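Local atomic coordinates of pyridoxamine 5-phosphate-dependent dehydrase (Escherichia coli, PDB entry 3B8X), a protein that removes the C3' hydroxyl of GDP-4-keto-6-deoxy-D-mannose by a combined transamination-deoxygenation on pyridoxal phosphate, a step in making the O-antigen sugar L-colitose. Residues B[184-187]-B[193-196]; B[33-38]-B[260-265]; B[104-109]-B[339-344]; B[96-101]-B[348-353]. The protein carries 1 engineered substitution. One frame throughout, in Å; residues are numbered along the deposited sequence.

The four contacts fall into two pairs. Contact 1, at the end of strand 181-185, belongs to the ligand site: Ser185 and Phe187 lie against the bound cofactor-sugar adduct. Contact 2, on the helices beside it, has its centre about 12 Å away, and Gln264 OE1 probably accepts a hydrogen bond from Ala193 N at 2.9 Å. Contacts 3 and 4, also about 12 Å apart between centres, share the edge of the sheet formed by strand 351-354 and its neighbour 103-107, where Val104 O meets Thr353 N at 2.9 Å. Contact 3 is about 26 Å from contact 1, centre to centre, although its Phe340 side chain is about 10 Å from a bound adduct.

Contact 1: residues B[184-187]-B[193-196]. With G4M ([(2R,3S,4R,5R)-5-(2-amino-6-oxo-1,6-dihydro-9H-purin-9-yl)-3,4-dihydroxytetrahydrofuran-2-yl]methyl (2R,3S,4S,5S,6R)-3,4-dihydroxy-5-[({3-hydroxy-2-methyl-5-[(phosphonooxy)methyl]pyridin-4-yl}methyl)amino]-6-methyltetrahydro-2H-pyran-2-yl dihydrogen diphosphate), chain O.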
# COMPACT_ATOMS: atom_id res chain seq x y z
N PHE B 184 -4.51 -11.24 7.86
CA PHE B 184 -5.56 -10.68 8.70
C PHE B 184 -5.74 -9.19 8.38
O PHE B 184 -4.85 -8.56 7.78
CB PHE B 184 -5.25 -10.80 10.19
CG PHE B 184 -5.04 -12.18 10.66
CD1 PHE B 184 -3.94 -12.90 10.23
CD2 PHE B 184 -5.87 -12.73 11.64
CE1 PHE B 184 -3.69 -14.16 10.71
CE2 PHE B 184 -5.59 -14.02 12.16
CZ PHE B 184 -4.51 -14.74 11.66
N SER B 185 -6.89 -8.65 8.75
CA SER B 185 -7.15 -7.23 8.56
C SER B 185 -7.55 -6.65 9.90
O SER B 185 -8.20 -7.31 10.72
CB SER B 185 -8.32 -6.98 7.58
OG SER B 185 -8.87 -5.66 7.71
N SER B 186 -7.16 -5.40 10.15
CA SER B 186 -7.62 -4.72 11.37
C SER B 186 -8.34 -3.42 10.95
O SER B 186 -8.12 -2.34 11.55
CB SER B 186 -6.50 -4.50 12.41
OG SER B 186 -5.30 -4.02 11.82
N PHE B 187 -9.14 -3.51 9.89
CA PHE B 187 -9.94 -2.35 9.48
C PHE B 187 -11.03 -2.08 10.53
O PHE B 187 -11.35 -2.96 11.31
CB PHE B 187 -10.57 -2.51 8.08
CG PHE B 187 -11.42 -1.33 7.66
CD1 PHE B 187 -10.85 -0.08 7.51
CD2 PHE B 187 -12.80 -1.46 7.52
CE1 PHE B 187 -11.63 1.01 7.21
CE2 PHE B 187 -13.60 -0.37 7.17
CZ PHE B 187 -13.00 0.87 7.03
N ALA B 193 -9.65 -3.22 15.43
CA ALA B 193 -9.51 -2.08 14.54
C ALA B 193 -8.38 -1.14 14.91
O ALA B 193 -8.27 -0.72 16.03
CB ALA B 193 -10.84 -1.33 14.51
N THR B 194 -7.51 -0.83 13.95
CA THR B 194 -6.36 0.02 14.19
C THR B 194 -6.39 1.14 13.15
O THR B 194 -5.37 1.58 12.64
CB THR B 194 -5.06 -0.81 14.00
OG1 THR B 194 -5.03 -1.34 12.67
CG2 THR B 194 -5.07 -1.96 14.95
N MET B 195 -7.60 1.59 12.82
CA MET B 195 -7.83 2.60 11.77
C MET B 195 -7.77 1.87 10.41
O MET B 195 -8.80 1.72 9.77
CB MET B 195 -6.88 3.81 11.90
CG MET B 195 -6.97 4.41 13.29
SD MET B 195 -6.15 6.02 13.43
CE MET B 195 -4.53 5.51 13.59
N GLU B 196 -6.59 1.41 9.98
CA GLU B 196 -6.45 0.54 8.83
C GLU B 196 -5.35 -0.38 9.36
O GLU B 196 -4.61 0.02 10.29
CB GLU B 196 -5.95 1.28 7.58
CG GLU B 196 -6.98 2.20 6.93
CD GLU B 196 -7.75 1.60 5.77
OE1 GLU B 196 -7.67 0.38 5.48
OE2 GLU B 196 -8.48 2.38 5.16
OP3 G4M O . -10.02 -3.87 4.17
PL G4M O . -8.59 -4.54 4.18
OP1 G4M O . -7.61 -3.96 3.01
OP2 G4M O . -7.91 -4.29 5.61
OP4 G4M O . -8.76 -6.16 4.07
C5B G4M O . -9.07 -6.46 2.74
C5L G4M O . -9.76 -7.77 2.74
C6L G4M O . -9.07 -8.90 2.31
N1L G4M O . -9.69 -10.06 2.24
C2L G4M O . -10.95 -10.22 2.58
C2A G4M O . -11.60 -11.58 2.43
C3L G4M O . -11.72 -9.17 3.06
O3L G4M O . -13.02 -9.39 3.32
C4L G4M O . -11.08 -7.89 3.18
C4A G4M O . -11.78 -6.76 3.63
N4A G4M O . -13.05 -6.85 3.88
C4G G4M O . -13.72 -5.73 4.45
C5G G4M O . -15.15 -5.64 3.98
C6G G4M O . -15.86 -6.99 4.16
O5G G4M O . -15.71 -4.73 4.92
C3G G4M O . -13.04 -4.41 4.06
O3G G4M O . -12.32 -3.94 5.20
C2G G4M O . -14.13 -3.35 3.70
O2G G4M O . -13.59 -2.02 3.70
C1G G4M O . -15.26 -3.40 4.70
O1G G4M O . -16.37 -2.78 4.05
P2 G4M O . -17.35 -1.87 4.90
O3P G4M O . -17.78 -2.62 6.26
O4P G4M O . -18.72 -1.71 4.04
OPP G4M O . -16.49 -0.52 5.12
P G4M O . -17.35 0.70 5.71
O1P G4M O . -18.70 1.16 4.96
O2P G4M O . -16.26 1.86 5.61
O5' G4M O . -17.48 0.53 7.28
C5' G4M O . -18.66 -0.16 7.62
C4' G4M O . -19.39 0.66 8.67
O4' G4M O . -18.42 1.19 9.63
C3' G4M O . -20.06 1.89 8.02
O3' G4M O . -21.23 2.16 8.78
C2' G4M O . -19.00 3.00 8.17
O2' G4M O . -19.67 4.26 8.26
C1' G4M O . -18.43 2.63 9.54
N9 G4M O . -17.08 3.16 9.72
C8 G4M O . -15.98 2.79 9.02
N7 G4M O . -14.95 3.46 9.50
C4 G4M O . -16.72 4.08 10.68
C5 G4M O . -15.32 4.27 10.54
C6 G4M O . -14.65 5.18 11.44
O6 G4M O . -13.45 5.40 11.40
N3 G4M O . -17.39 4.74 11.62
C2 G4M O . -16.77 5.59 12.42
N1 G4M O . -15.42 5.82 12.35
N2 G4M O . -17.48 6.27 13.35
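Ser186 and Thr194 meet in a buried contact across the connection between antiparallel strands 181-185 and 198-202, where the chain leaves the sheet, lines the ligand pocket and returns. Thr194 N donates to Ser186 O over 2.9 Å at a nearly straight 163°, and the CA-H of Ala193 reaches the same oxygen. Beside this backbone link the two hydroxyls meet, Ser186 OG lying 2.8 Å from Thr194 OG1. The threonine hydroxyl donates to Glu196 O over 2.8 Å, from above the carbonyl plane.

One residue on either side of Ser186 serves the ligand. Ser185 OG binds phosphate oxygen OP2 of the adduct at 2.7 Å and accepts from Phe187 N at 3.1 Å, an ST turn that ties the phosphate-binding hydroxyl to the backbone. The first torsion of Phe187 is fully extended from the backbone N (chi1 178°), which sends the ring between ligand and loop: CD2 is 3.4 Å from O3G of the sugar, while CD1 is 3.5 Å from Met195 O. The Glu196 side chain runs alongside this ring, its carboxylate turned 48° from the ring plane and bound to Arg252 and Asn250 of the second subunit.

Around this connection, Phe184 packs on Phe43 and Phe47 of helix 34-47, and Thr194 and Met195 rest against helix 255-286.

Contact 2: residues B[33-38]-B[260-265]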
# COMPACT_ATOMS: atom_id res chain seq x y z
N GLY B 33 7.91 1.32 14.19
CA GLY B 33 9.00 1.06 15.11
C GLY B 33 8.65 -0.02 16.16
O GLY B 33 8.20 -1.14 15.87
N GLU B 34 8.89 0.38 17.40
CA GLU B 34 8.75 -0.45 18.58
C GLU B 34 7.36 -0.96 18.92
O GLU B 34 7.19 -2.16 19.17
CB GLU B 34 9.36 0.30 19.77
CG GLU B 34 10.85 0.05 19.91
CD GLU B 34 11.23 -1.35 19.46
OE1 GLU B 34 10.76 -2.33 20.09
OE2 GLU B 34 11.98 -1.48 18.47
N TYR B 35 6.36 -0.09 18.85
CA TYR B 35 4.99 -0.56 19.07
C TYR B 35 4.58 -1.60 18.02
O TYR B 35 3.94 -2.59 18.35
CB TYR B 35 3.98 0.60 19.14
CG TYR B 35 4.07 1.40 20.43
CD1 TYR B 35 4.54 2.71 20.43
CD2 TYR B 35 3.68 0.85 21.65
CE1 TYR B 35 4.68 3.44 21.61
CE2 TYR B 35 3.75 1.61 22.84
CZ TYR B 35 4.28 2.88 22.81
OH TYR B 35 4.41 3.62 23.98
N VAL B 36 4.94 -1.39 16.74
CA VAL B 36 4.59 -2.35 15.71
C VAL B 36 5.30 -3.68 16.01
O VAL B 36 4.73 -4.75 15.89
CB VAL B 36 5.04 -1.86 14.30
CG1 VAL B 36 4.99 -3.04 13.29
CG2 VAL B 36 4.18 -0.68 13.87
N LYS B 37 6.56 -3.58 16.39
CA LYS B 37 7.35 -4.76 16.70
C LYS B 37 6.67 -5.53 17.82
O LYS B 37 6.52 -6.75 17.73
CB LYS B 37 8.77 -4.35 17.10
CG LYS B 37 9.66 -3.86 15.97
CD LYS B 37 11.03 -4.52 16.03
CE LYS B 37 12.04 -3.69 16.81
NZ LYS B 37 12.09 -4.02 18.27
N GLN B 38 6.31 -4.83 18.88
CA GLN B 38 5.67 -5.42 20.03
C GLN B 38 4.35 -6.08 19.60
O GLN B 38 4.01 -7.21 19.98
CB GLN B 38 5.33 -4.29 20.98
CG GLN B 38 5.09 -4.67 22.42
CD GLN B 38 4.99 -3.43 23.30
OE1 GLN B 38 3.97 -3.21 23.97
NE2 GLN B 38 6.04 -2.59 23.26
N ILE B 260 -2.35 0.83 19.04
CA ILE B 260 -3.76 0.58 19.20
C ILE B 260 -3.93 -0.94 19.18
O ILE B 260 -4.74 -1.51 19.95
CB ILE B 260 -4.56 1.18 18.03
CG1 ILE B 260 -4.53 2.71 18.04
CG2 ILE B 260 -5.98 0.65 18.03
CD1 ILE B 260 -4.82 3.42 16.71
N GLY B 261 -3.24 -1.58 18.23
CA GLY B 261 -3.44 -3.03 18.05
C GLY B 261 -3.15 -3.85 19.31
O GLY B 261 -3.77 -4.88 19.55
N ILE B 262 -2.14 -3.43 20.05
CA ILE B 262 -1.74 -4.18 21.24
C ILE B 262 -2.89 -4.21 22.24
O ILE B 262 -3.15 -5.22 22.87
CB ILE B 262 -0.58 -3.44 21.90
CG1 ILE B 262 0.70 -3.69 21.09
CG2 ILE B 262 -0.52 -3.78 23.39
CD1 ILE B 262 1.78 -2.57 21.20
N GLU B 263 -3.59 -3.07 22.31
CA GLU B 263 -4.67 -2.90 23.26
C GLU B 263 -5.77 -3.80 22.77
O GLU B 263 -6.37 -4.50 23.57
CB GLU B 263 -5.14 -1.44 23.30
CG GLU B 263 -4.13 -0.48 23.94
CD GLU B 263 -3.51 -0.99 25.24
OE1 GLU B 263 -4.13 -1.79 25.99
OE2 GLU B 263 -2.39 -0.56 25.55
N GLN B 264 -6.01 -3.79 21.46
CA GLN B 264 -7.07 -4.58 20.82
C GLN B 264 -6.90 -6.09 21.05
O GLN B 264 -7.86 -6.78 21.34
CB GLN B 264 -7.15 -4.24 19.32
CG GLN B 264 -7.70 -2.84 19.00
CD GLN B 264 -9.20 -2.69 19.22
OE1 GLN B 264 -9.99 -3.00 18.33
NE2 GLN B 264 -9.59 -2.20 20.40
N LEU B 265 -5.67 -6.59 20.92
CA LEU B 265 -5.38 -8.00 21.11
C LEU B 265 -5.80 -8.43 22.52
O LEU B 265 -6.24 -9.55 22.73
CB LEU B 265 -3.90 -8.34 20.85
CG LEU B 265 -3.43 -8.23 19.38
CD1 LEU B 265 -1.99 -8.59 19.15
CD2 LEU B 265 -4.23 -9.12 18.46
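Gln38 lies across the tip of Ile262, and almost the whole length of its side chain meets one methyl. Gln38 CB is 4.0 Å from Ile262 CD1, and Gln38 CG, one bond further, is 4.1 Å from that carbon. Because CG points away from the backbone N (chi1 -160°) and the chain stays extended beyond it, the amide carries on past the methyl: CD of Gln38 comes to 3.9 Å from Ile262 CD1 and its OE1 to 3.6 Å. The two side chains cross at about a right angle, so the isoleucine presents its end and the glutamine its flank.

This is helix-to-helix packing without a hydrogen bond between the two segments, joining the first turn of helix 34-47 to the long helix 255-286. At the start of that long helix, the Glu255 carboxylate accepts from the backbone N atoms of Gly33, Tyr35 and Val36, which probably helps to fix the start of helix 34-47, with Gly33 at its N-cap position. Ile262 CD1 also reaches the residue one turn before Gln38: it is 3.6 Å from Tyr35 O and meets the Tyr35 ring at its edge, in the ring plane, 3.9 Å from CD2. Tyr39 touches Ile262 and Leu265.

Contact 3: residues B[104-109]-B[339-344]; sequences VKFVDI and NFLKNT. With NA (sodium ion), chain M.
Phe106 on strand 103-107 and Leu341 in the 3-10 turn 340-342 stand 8.2 Å apart between CA atoms, so side chains alone bridge the gap. Leu341 CD2 comes over one face of the Phe106 ring, a CH-pi contact 3.9 Å from the ring centroid and 24° off the normal, with CD1 of the ring its nearest atom. The other leucine branch reaches back along the phenylalanine, CD1 of Leu341 being 3.8 Å from Phe106 CB, as the two side chains slide past each other in opposite directions. Val104 CG1 covers the opposite ring face, so that ring is sandwiched between two aliphatic methyls. At the far end Phe106 CE2 meets Phe340 CD2 at 3.9 Å. Phe340 stacks on Tyr94, whose ring also meets that of Phe106.

The turn that presents Phe340 and Leu341 is pinned by its own polar groups. Asn339 OD1 accepts from Leu341 N at 3.0 Å in an Asx turn, the N-H lying well above the amide's carbonyl plane. Just beyond, Asn343 OD1 binds a sodium ion at 2.3 Å, while ND2 of Asn343 makes a weak bond to Phe340 O. Two waters, Asp345 and Phe244 O of the second subunit also bind the sodium.

The chemistry is thus divided: apolar surfaces join the turn to the sheet, while the sodium ion, held by Asn343 and by Phe244 O of the second subunit, links the turn to that subunit.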
# COMPACT_ATOMS: atom_id res chain seq x y z
N VAL B 104 -5.48 -18.07 -12.54
CA VAL B 104 -6.45 -18.27 -11.47
C VAL B 104 -7.53 -19.27 -11.87
O VAL B 104 -8.13 -19.09 -12.92
CB VAL B 104 -7.15 -16.93 -11.11
CG1 VAL B 104 -8.13 -17.10 -9.92
CG2 VAL B 104 -6.08 -15.84 -10.78
N LYS B 105 -7.78 -20.28 -11.02
CA LYS B 105 -8.84 -21.27 -11.21
C LYS B 105 -9.96 -21.09 -10.21
O LYS B 105 -9.82 -21.41 -9.01
CB LYS B 105 -8.33 -22.68 -11.05
CG LYS B 105 -9.32 -23.72 -11.64
CD LYS B 105 -8.81 -25.18 -11.49
CE LYS B 105 -8.21 -25.80 -12.78
NZ LYS B 105 -7.37 -27.08 -12.57
N PHE B 106 -11.10 -20.64 -10.70
CA PHE B 106 -12.22 -20.41 -9.81
C PHE B 106 -13.02 -21.66 -9.51
O PHE B 106 -13.31 -22.45 -10.40
CB PHE B 106 -13.14 -19.33 -10.34
CG PHE B 106 -12.53 -17.96 -10.34
CD1 PHE B 106 -11.85 -17.49 -11.45
CD2 PHE B 106 -12.65 -17.13 -9.23
CE1 PHE B 106 -11.24 -16.23 -11.44
CE2 PHE B 106 -12.13 -15.82 -9.26
CZ PHE B 106 -11.41 -15.39 -10.36
N VAL B 107 -13.41 -21.78 -8.25
CA VAL B 107 -14.23 -22.90 -7.79
C VAL B 107 -15.43 -22.38 -6.99
O VAL B 107 -15.28 -21.43 -6.23
CB VAL B 107 -13.41 -23.80 -6.89
CG1 VAL B 107 -14.25 -24.94 -6.33
CG2 VAL B 107 -12.22 -24.35 -7.67
N ASP B 108 -16.61 -22.99 -7.19
CA ASP B 108 -17.84 -22.62 -6.48
C ASP B 108 -17.71 -22.82 -4.98
O ASP B 108 -16.90 -23.59 -4.45
CB ASP B 108 -19.00 -23.55 -6.91
CG ASP B 108 -20.37 -22.84 -6.96
OD1 ASP B 108 -20.49 -21.63 -6.65
OD2 ASP B 108 -21.37 -23.50 -7.33
N ILE B 109 -18.61 -22.14 -4.29
CA ILE B 109 -18.66 -22.20 -2.86
C ILE B 109 -19.78 -23.13 -2.48
O ILE B 109 -20.61 -23.54 -3.32
CB ILE B 109 -19.03 -20.82 -2.29
CG1 ILE B 109 -20.29 -20.31 -2.99
CG2 ILE B 109 -17.89 -19.84 -2.51
CD1 ILE B 109 -21.36 -19.67 -2.03
N ASN B 339 -20.84 -13.29 -6.47
CA ASN B 339 -20.16 -14.11 -7.46
C ASN B 339 -19.15 -13.26 -8.23
O ASN B 339 -19.48 -12.48 -9.13
CB ASN B 339 -21.14 -14.66 -8.47
CG ASN B 339 -20.45 -15.43 -9.58
OD1 ASN B 339 -19.35 -15.95 -9.39
ND2 ASN B 339 -21.08 -15.52 -10.73
N PHE B 340 -17.89 -13.39 -7.84
CA PHE B 340 -16.87 -12.60 -8.47
C PHE B 340 -16.85 -12.86 -9.98
O PHE B 340 -16.37 -12.02 -10.73
CB PHE B 340 -15.52 -12.89 -7.84
CG PHE B 340 -14.46 -11.86 -8.14
CD1 PHE B 340 -14.48 -10.63 -7.50
CD2 PHE B 340 -13.44 -12.13 -9.04
CE1 PHE B 340 -13.51 -9.67 -7.76
CE2 PHE B 340 -12.46 -11.18 -9.33
CZ PHE B 340 -12.51 -9.94 -8.70
N LEU B 341 -17.33 -14.01 -10.45
CA LEU B 341 -17.21 -14.22 -11.87
C LEU B 341 -18.04 -13.31 -12.72
O LEU B 341 -17.87 -13.24 -13.92
CB LEU B 341 -17.32 -15.67 -12.28
CG LEU B 341 -16.06 -16.24 -11.65
CD1 LEU B 341 -16.38 -17.36 -10.67
CD2 LEU B 341 -15.05 -16.59 -12.72
N LYS B 342 -18.89 -12.53 -12.09
CA LYS B 342 -19.68 -11.63 -12.87
C LYS B 342 -18.83 -10.48 -13.34
O LYS B 342 -19.23 -9.76 -14.25
CB LYS B 342 -20.81 -11.07 -12.02
CG LYS B 342 -20.29 -10.12 -10.97
CD LYS B 342 -21.35 -9.68 -9.98
CE LYS B 342 -20.70 -9.60 -8.58
NZ LYS B 342 -21.58 -8.97 -7.53
N ASN B 343 -17.68 -10.29 -12.72
CA ASN B 343 -16.86 -9.11 -12.99
C ASN B 343 -16.05 -9.16 -14.28
O ASN B 343 -14.82 -9.26 -14.29
CB ASN B 343 -16.00 -8.72 -11.78
CG ASN B 343 -16.83 -8.34 -10.55
OD1 ASN B 343 -17.53 -7.32 -10.53
ND2 ASN B 343 -16.72 -9.14 -9.47
N THR B 344 -16.76 -8.99 -15.38
CA THR B 344 -16.16 -8.98 -16.69
C THR B 344 -15.18 -7.81 -16.83
O THR B 344 -14.20 -7.91 -17.56
CB THR B 344 -17.26 -8.90 -17.80
OG1 THR B 344 -18.32 -8.04 -17.38
CG2 THR B 344 -17.81 -10.28 -18.08
NA NA M . -17.39 -5.45 -11.90
O HOH W 1 -18.95 -6.60 -13.41
O HOH W 2 -19.60 -4.86 -11.38

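Contact 4: residues B[96-101]-B[348-353]; sequences PLQQYG and KYFDYT
In Gln98 a fully extended first torsion (chi1 180°) carries CG toward Tyr349 O and a sharp bend at the next bond (chi2 -90°) turns the amide so that NE2 reaches the same oxygen, while the backbone of helix 91-99 puts CB over the Phe350 ring. CB sits over the centre of the ring, 3.6 Å from the centroid and close to the normal, a CH-pi contact. Above the same ring Gln98 CG is 3.8 Å from Phe350 CD1, so the aliphatic part of the glutamine covers the aromatic face while the polar end turns to the backbone. There Gln98 NE2 donates to Tyr349 O over 3.2 Å at 143°, coming from above the carbonyl plane. Gln98 CG is also 3.2 Å from Tyr349 O, so the carbonyl is met by both the amide and the methylene that carries it.

A second, solvent-mediated link lies where the helix ends. Gly101, with positive phi, is the C-prime residue of a Schellman motif, and a water donates both to its carbonyl O and to Asp351 OD2, 2.9 Å from each.

Helix 91-99 is the connecting helix of a beta-alpha-beta crossover between parallel strands 82-86 and 103-107. Leu97 packs on both strands, Phe350 packs on Val104 of strand 103-107, next to strand 351-354 at the edge of the sheet, and Pro247 of the second subunit packs on Gln98 and Tyr349.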
# COMPACT_ATOMS: atom_id res chain seq x y z
N PRO B 96 -3.96 -9.40 -6.42
CA PRO B 96 -2.53 -9.72 -6.34
C PRO B 96 -2.29 -10.94 -7.25
O PRO B 96 -1.20 -11.17 -7.74
CB PRO B 96 -2.30 -10.09 -4.86
CG PRO B 96 -3.46 -9.44 -4.11
CD PRO B 96 -4.62 -9.38 -5.09
N LEU B 97 -3.31 -11.74 -7.49
CA LEU B 97 -3.09 -12.95 -8.27
C LEU B 97 -2.82 -12.52 -9.68
O LEU B 97 -1.86 -12.95 -10.31
CB LEU B 97 -4.31 -13.88 -8.18
CG LEU B 97 -4.78 -14.32 -6.79
CD1 LEU B 97 -5.87 -15.36 -6.94
CD2 LEU B 97 -3.61 -14.90 -5.95
N GLN B 98 -3.63 -11.59 -10.15
CA GLN B 98 -3.46 -11.10 -11.52
C GLN B 98 -2.24 -10.23 -11.58
O GLN B 98 -1.62 -10.12 -12.62
CB GLN B 98 -4.63 -10.20 -11.86
CG GLN B 98 -4.60 -9.60 -13.28
CD GLN B 98 -3.88 -8.25 -13.36
OE1 GLN B 98 -3.64 -7.57 -12.36
NE2 GLN B 98 -3.45 -7.90 -14.57
N GLN B 99 -1.95 -9.53 -10.49
CA GLN B 99 -0.82 -8.63 -10.43
C GLN B 99 0.49 -9.38 -10.52
O GLN B 99 1.47 -8.83 -10.99
CB GLN B 99 -0.92 -7.72 -9.22
CG GLN B 99 -2.10 -6.74 -9.47
CD GLN B 99 -2.70 -6.13 -8.19
OE1 GLN B 99 -2.40 -6.57 -7.07
NE2 GLN B 99 -3.47 -5.04 -8.35
N TYR B 100 0.50 -10.65 -10.13
CA TYR B 100 1.70 -11.48 -10.25
C TYR B 100 1.65 -12.47 -11.39
O TYR B 100 2.44 -13.40 -11.44
CB TYR B 100 2.07 -12.14 -8.93
CG TYR B 100 2.72 -11.10 -8.04
CD1 TYR B 100 1.95 -10.10 -7.43
CD2 TYR B 100 4.11 -11.03 -7.95
CE1 TYR B 100 2.56 -9.07 -6.71
CE2 TYR B 100 4.72 -10.00 -7.27
CZ TYR B 100 3.95 -9.02 -6.67
OH TYR B 100 4.61 -8.08 -5.92
N GLY B 101 0.71 -12.22 -12.30
CA GLY B 101 0.52 -13.03 -13.51
C GLY B 101 0.24 -14.52 -13.31
O GLY B 101 0.68 -15.34 -14.10
N LYS B 348 -11.29 -9.19 -17.42
CA LYS B 348 -10.59 -9.06 -18.68
C LYS B 348 -9.09 -8.94 -18.55
O LYS B 348 -8.38 -9.18 -19.53
CB LYS B 348 -11.17 -7.97 -19.57
CG LYS B 348 -11.02 -6.52 -19.09
CD LYS B 348 -11.19 -5.61 -20.32
CE LYS B 348 -11.45 -4.15 -19.99
NZ LYS B 348 -12.00 -3.44 -21.18
N TYR B 349 -8.62 -8.63 -17.34
CA TYR B 349 -7.18 -8.46 -17.12
C TYR B 349 -6.56 -9.73 -16.55
O TYR B 349 -5.34 -9.80 -16.34
CB TYR B 349 -6.93 -7.26 -16.19
CG TYR B 349 -7.57 -5.98 -16.66
CD1 TYR B 349 -8.71 -5.50 -16.07
CD2 TYR B 349 -7.01 -5.22 -17.70
CE1 TYR B 349 -9.29 -4.31 -16.48
CE2 TYR B 349 -7.61 -4.02 -18.13
CZ TYR B 349 -8.76 -3.57 -17.51
OH TYR B 349 -9.33 -2.39 -17.97
N PHE B 350 -7.40 -10.72 -16.28
CA PHE B 350 -6.94 -11.98 -15.71
C PHE B 350 -6.70 -13.07 -16.73
O PHE B 350 -7.32 -13.11 -17.78
CB PHE B 350 -8.03 -12.53 -14.77
CG PHE B 350 -8.03 -11.93 -13.41
CD1 PHE B 350 -8.28 -10.58 -13.24
CD2 PHE B 350 -7.82 -12.72 -12.28
CE1 PHE B 350 -8.30 -10.03 -11.96
CE2 PHE B 350 -7.80 -12.17 -10.97
CZ PHE B 350 -8.05 -10.82 -10.83
N ASP B 351 -5.88 -14.04 -16.32
CA ASP B 351 -5.65 -15.27 -17.04
C ASP B 351 -6.34 -16.26 -16.09
O ASP B 351 -5.79 -16.64 -15.08
CB ASP B 351 -4.15 -15.55 -17.10
CG ASP B 351 -3.84 -16.98 -17.48
OD1 ASP B 351 -4.72 -17.61 -18.09
OD2 ASP B 351 -2.73 -17.49 -17.18
N TYR B 352 -7.59 -16.62 -16.36
CA TYR B 352 -8.27 -17.50 -15.42
C TYR B 352 -9.18 -18.47 -16.12
O TYR B 352 -9.50 -18.31 -17.30
CB TYR B 352 -9.18 -16.68 -14.52
CG TYR B 352 -10.40 -16.13 -15.24
CD1 TYR B 352 -11.68 -16.64 -15.01
CD2 TYR B 352 -10.28 -15.06 -16.12
CE1 TYR B 352 -12.80 -16.10 -15.65
CE2 TYR B 352 -11.38 -14.51 -16.78
CZ TYR B 352 -12.63 -15.05 -16.55
OH TYR B 352 -13.70 -14.51 -17.24
N THR B 353 -9.67 -19.41 -15.34
CA THR B 353 -10.62 -20.39 -15.83
C THR B 353 -11.62 -20.64 -14.71
O THR B 353 -11.40 -20.28 -13.56
CB THR B 353 -9.91 -21.75 -16.11
OG1 THR B 353 -10.81 -22.66 -16.76
CG2 THR B 353 -9.45 -22.39 -14.83
O HOH W 3 -0.37 -15.85 -16.76